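Local coordinates for Sn-glycerol-3-phosphate ABC transporter substrate-binding protein UspB (Mycobacterium tuberculosis, PDB 4MFI) that probably serves as the substrate-binding subunit of an ABC transporter that takes up glycerophosphocholine, at residues D223-T228 / Q381-V386. Residues are numbered along the deposited sequence; the frame is centred on the assembly and turned at random.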
ATOM      1  N   ASP A 223      -2.706 -17.860  -4.492  1.00  5.18           N
ATOM      2  CA  ASP A 223      -2.287 -18.453  -3.233  1.00  6.60           C
ATOM      3  C   ASP A 223      -0.823 -18.810  -3.466  1.00  5.85           C
ATOM      4  O   ASP A 223      -0.506 -19.786  -4.161  1.00  6.11           O
ATOM      5  CB  ASP A 223      -3.113 -19.706  -2.958  1.00  8.70           C
ATOM      6  CG  ASP A 223      -2.816 -20.329  -1.612  1.00 15.38           C
ATOM      7  OD1 ASP A 223      -1.972 -19.788  -0.864  1.00 18.15           O
ATOM      8  OD2 ASP A 223      -3.448 -21.366  -1.301  1.00 20.91           O
ATOM      9  N   LYS A 224       0.070 -17.992  -2.916  1.00  9.03           N
ATOM     10  CA  LYS A 224       1.483 -18.031  -3.296  1.00  8.82           C
ATOM     11  C   LYS A 224       1.604 -17.928  -4.826  1.00  7.29           C
ATOM     12  O   LYS A 224       1.050 -16.999  -5.411  1.00  8.22           O
ATOM     13  CB  LYS A 224       2.176 -19.268  -2.720  1.00 11.59           C
ATOM     14  CG  LYS A 224       1.919 -19.455  -1.233  1.00 19.10           C
ATOM     15  CD  LYS A 224       2.387 -18.261  -0.431  1.00 23.72           C
ATOM     16  CE  LYS A 224       2.045 -18.433   1.045  1.00 27.87           C
ATOM     17  NZ  LYS A 224       2.524 -19.744   1.571  1.00 31.22           N
ATOM     18  N   TRP A 225       2.291 -18.870  -5.473  1.00  6.81           N
ATOM     19  CA  TRP A 225       2.485 -18.802  -6.927  1.00  6.49           C
ATOM     20  C   TRP A 225       1.354 -19.402  -7.753  1.00  5.60           C
ATOM     21  O   TRP A 225       1.397 -19.378  -8.987  1.00  7.81           O
ATOM     22  CB  TRP A 225       3.796 -19.476  -7.334  1.00  6.90           C
ATOM     23  CG  TRP A 225       4.997 -18.825  -6.756  1.00  7.04           C
ATOM     24  CD1 TRP A 225       5.889 -19.378  -5.878  1.00  9.19           C
ATOM     25  CD2 TRP A 225       5.454 -17.487  -7.005  1.00  6.03           C
ATOM     26  NE1 TRP A 225       6.872 -18.466  -5.570  1.00 11.05           N
ATOM     27  CE2 TRP A 225       6.624 -17.297  -6.243  1.00  8.33           C
ATOM     28  CE3 TRP A 225       4.974 -16.426  -7.780  1.00  6.56           C
ATOM     29  CZ2 TRP A 225       7.332 -16.093  -6.249  1.00  8.91           C
ATOM     30  CZ3 TRP A 225       5.677 -15.234  -7.788  1.00  7.63           C
ATOM     31  CH2 TRP A 225       6.843 -15.076  -7.025  1.00  7.76           C
ATOM     32  N   THR A 226       0.344 -19.939  -7.078  1.00  5.42           N
ATOM     33  CA  THR A 226      -0.760 -20.610  -7.748  1.00  5.23           C
ATOM     34  C   THR A 226      -1.908 -19.632  -7.967  1.00  4.49           C
ATOM     35  O   THR A 226      -2.504 -19.129  -7.014  1.00  5.91           O
ATOM     36  CB  THR A 226      -1.194 -21.839  -6.927  1.00  5.22           C
ATOM     37  OG1 THR A 226      -0.086 -22.750  -6.849  1.00  5.97           O
ATOM     38  CG2 THR A 226      -2.392 -22.536  -7.556  1.00  6.61           C
ATOM     39  N   LEU A 227      -2.196 -19.342  -9.229  1.00  4.61           N
ATOM     40  CA  LEU A 227      -3.240 -18.378  -9.556  1.00  4.35           C
ATOM     41  C   LEU A 227      -4.620 -18.932  -9.211  1.00  5.82           C
ATOM     42  O   LEU A 227      -4.899 -20.123  -9.412  1.00  7.07           O
ATOM     43  CB  LEU A 227      -3.145 -17.973 -11.024  1.00  4.32           C
ATOM     44  CG  LEU A 227      -1.805 -17.346 -11.437  1.00  6.09           C
ATOM     45  CD1 LEU A 227      -1.784 -17.058 -12.924  1.00  7.25           C
ATOM     46  CD2 LEU A 227      -1.526 -16.079 -10.657  1.00 11.86           C
ATOM     47  N   THR A 228      -5.476 -18.076  -8.663  1.00  5.23           N
ATOM     48  CA  THR A 228      -6.772 -18.515  -8.144  1.00  4.95           C
ATOM     49  C   THR A 228      -7.902 -17.577  -8.571  1.00  5.35           C
ATOM     50  O   THR A 228      -8.953 -17.533  -7.933  1.00  6.71           O
ATOM     51  CB  THR A 228      -6.759 -18.669  -6.595  1.00  5.88           C
ATOM     52  OG1 THR A 228      -6.328 -17.450  -5.975  1.00  7.24           O
ATOM     53  CG2 THR A 228      -5.827 -19.789  -6.165  1.00  7.32           C
ATOM     54  N   GLN A 381       0.111  -8.734   0.457  1.00  5.55           N
ATOM     55  CA  GLN A 381      -0.604  -8.783  -0.811  1.00  4.24           C
ATOM     56  C   GLN A 381      -0.412 -10.082  -1.590  1.00  5.30           C
ATOM     57  O   GLN A 381       0.579 -10.788  -1.417  1.00  6.38           O
ATOM     58  CB  GLN A 381      -0.192  -7.608  -1.688  1.00  4.69           C
ATOM     59  CG  GLN A 381      -0.548  -6.255  -1.110  1.00  4.63           C
ATOM     60  CD  GLN A 381      -0.351  -5.158  -2.122  1.00  4.66           C
ATOM     61  OE1 GLN A 381      -1.070  -5.101  -3.129  1.00  6.34           O
ATOM     62  NE2 GLN A 381       0.644  -4.297  -1.892  1.00  6.32           N
ATOM     63  N   ASP A 382      -1.370 -10.379  -2.459  1.00  4.15           N
ATOM     64  CA  ASP A 382      -1.273 -11.565  -3.312  1.00  4.11           C
ATOM     65  C   ASP A 382      -0.082 -11.455  -4.261  1.00  3.42           C
ATOM     66  O   ASP A 382       0.183 -10.389  -4.824  1.00  4.71           O
ATOM     67  CB  ASP A 382      -2.556 -11.749  -4.121  1.00  5.80           C
ATOM     68  CG  ASP A 382      -3.755 -12.103  -3.270  1.00  6.37           C
ATOM     69  OD1 ASP A 382      -3.604 -12.563  -2.111  1.00  7.82           O
ATOM     70  OD2 ASP A 382      -4.873 -11.933  -3.795  1.00  8.60           O
ATOM     71  N   TYR A 383       0.637 -12.563  -4.437  1.00  4.62           N
ATOM     72  CA  TYR A 383       1.818 -12.569  -5.311  1.00  4.11           C
ATOM     73  C   TYR A 383       1.448 -12.124  -6.726  1.00  3.52           C
ATOM     74  O   TYR A 383       2.242 -11.465  -7.406  1.00  4.71           O
ATOM     75  CB  TYR A 383       2.459 -13.960  -5.392  1.00  4.78           C
ATOM     76  CG  TYR A 383       3.182 -14.474  -4.163  1.00  4.89           C
ATOM     77  CD1 TYR A 383       2.989 -13.922  -2.892  1.00  6.74           C
ATOM     78  CD2 TYR A 383       4.041 -15.559  -4.273  1.00  5.91           C
ATOM     79  CE1 TYR A 383       3.659 -14.435  -1.779  1.00  7.42           C
ATOM     80  CE2 TYR A 383       4.703 -16.074  -3.182  1.00  7.24           C
ATOM     81  CZ  TYR A 383       4.516 -15.520  -1.933  1.00  9.00           C
ATOM     82  OH  TYR A 383       5.195 -16.059  -0.855  1.00 13.30           O
ATOM     83  N   ALA A 384       0.240 -12.468  -7.176  1.00  4.05           N
ATOM     84  CA  ALA A 384      -0.165 -12.109  -8.535  1.00  4.36           C
ATOM     85  C   ALA A 384      -0.222 -10.595  -8.759  1.00  4.08           C
ATOM     86  O   ALA A 384      -0.074 -10.133  -9.896  1.00  6.20           O
ATOM     87  CB  ALA A 384      -1.499 -12.756  -8.898  1.00  5.25           C
ATOM     88  N   ARG A 385      -0.428  -9.827  -7.690  1.00  4.39           N
ATOM     89  CA  ARG A 385      -0.410  -8.368  -7.806  1.00  3.95           C
ATOM     90  C   ARG A 385       0.995  -7.780  -7.682  1.00  4.62           C
ATOM     91  O   ARG A 385       1.380  -6.906  -8.464  1.00  6.99           O
ATOM     92  CB  ARG A 385      -1.363  -7.690  -6.801  1.00  4.92           C
ATOM     93  CG  ARG A 385      -1.431  -6.184  -7.039  1.00  5.71           C
ATOM     94  CD  ARG A 385      -2.389  -5.407  -6.108  1.00  5.62           C
ATOM     95  NE  ARG A 385      -2.336  -4.017  -6.558  1.00  5.95           N
ATOM     96  CZ  ARG A 385      -1.372  -3.167  -6.218  1.00  6.40           C
ATOM     97  NH1 ARG A 385      -0.443  -3.526  -5.341  1.00  7.27           N
ATOM     98  NH2 ARG A 385      -1.339  -1.951  -6.742  1.00  8.04           N
ATOM     99  N   VAL A 386       1.767  -8.252  -6.709  1.00  4.27           N
ATOM    100  CA  VAL A 386       3.033  -7.584  -6.379  1.00  5.04           C
ATOM    101  C   VAL A 386       4.326  -8.221  -6.882  1.00  4.65           C
ATOM    102  O   VAL A 386       5.344  -7.532  -6.969  1.00  6.19           O
ATOM    103  CB  VAL A 386       3.175  -7.324  -4.853  1.00  5.28           C
ATOM    104  CG1 VAL A 386       2.174  -6.255  -4.393  1.00  7.44           C
ATOM    105  CG2 VAL A 386       3.042  -8.632  -4.047  1.00  5.85           C
TER
HETATM  106  O   HOH W   1      -0.263 -15.063  -3.505  1.00 11.95           O
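A tight beta-hairpin with a two-residue loop, its strands 222-223 and 226-227 joined by a type II' turn, packs against the single-turn helix 383-386 in this periplasmic-binding-protein fold, with Tyr383 set against Lys224 and Trp225 at the hairpin tip. The tyrosine points its edge at the indole in a T-shaped pair: CD2 of Tyr383 stands over the middle of the Trp225 ring system, 3.6 Å from Trp225 CD2, and the planes meet at 70°. One face of the phenol ring is taken by the turn backbone, where Lys224 CA lies 3.9 Å from the Tyr383 ring centroid in a CH-pi contact. The lysine chain, bent at chi2 (-59°), runs past the phenol end and places CD 3.6 Å from Tyr383 OH. Edge, face and hydroxyl end are thus engaged by two consecutive residues. Trp225 also packs on Leu424 of helix 409-427, so the indole joins hairpin, tyrosine and C-terminal helix. Deeper in, Leu227 CD2 meets Ala384 CB at 3.8 Å, while Ser222 OG accepts a hydrogen bond from Ala384 N. A water links the two backbones, donating to Lys224 O at 3.0 Å and accepting from Tyr383 N at 2.8 Å.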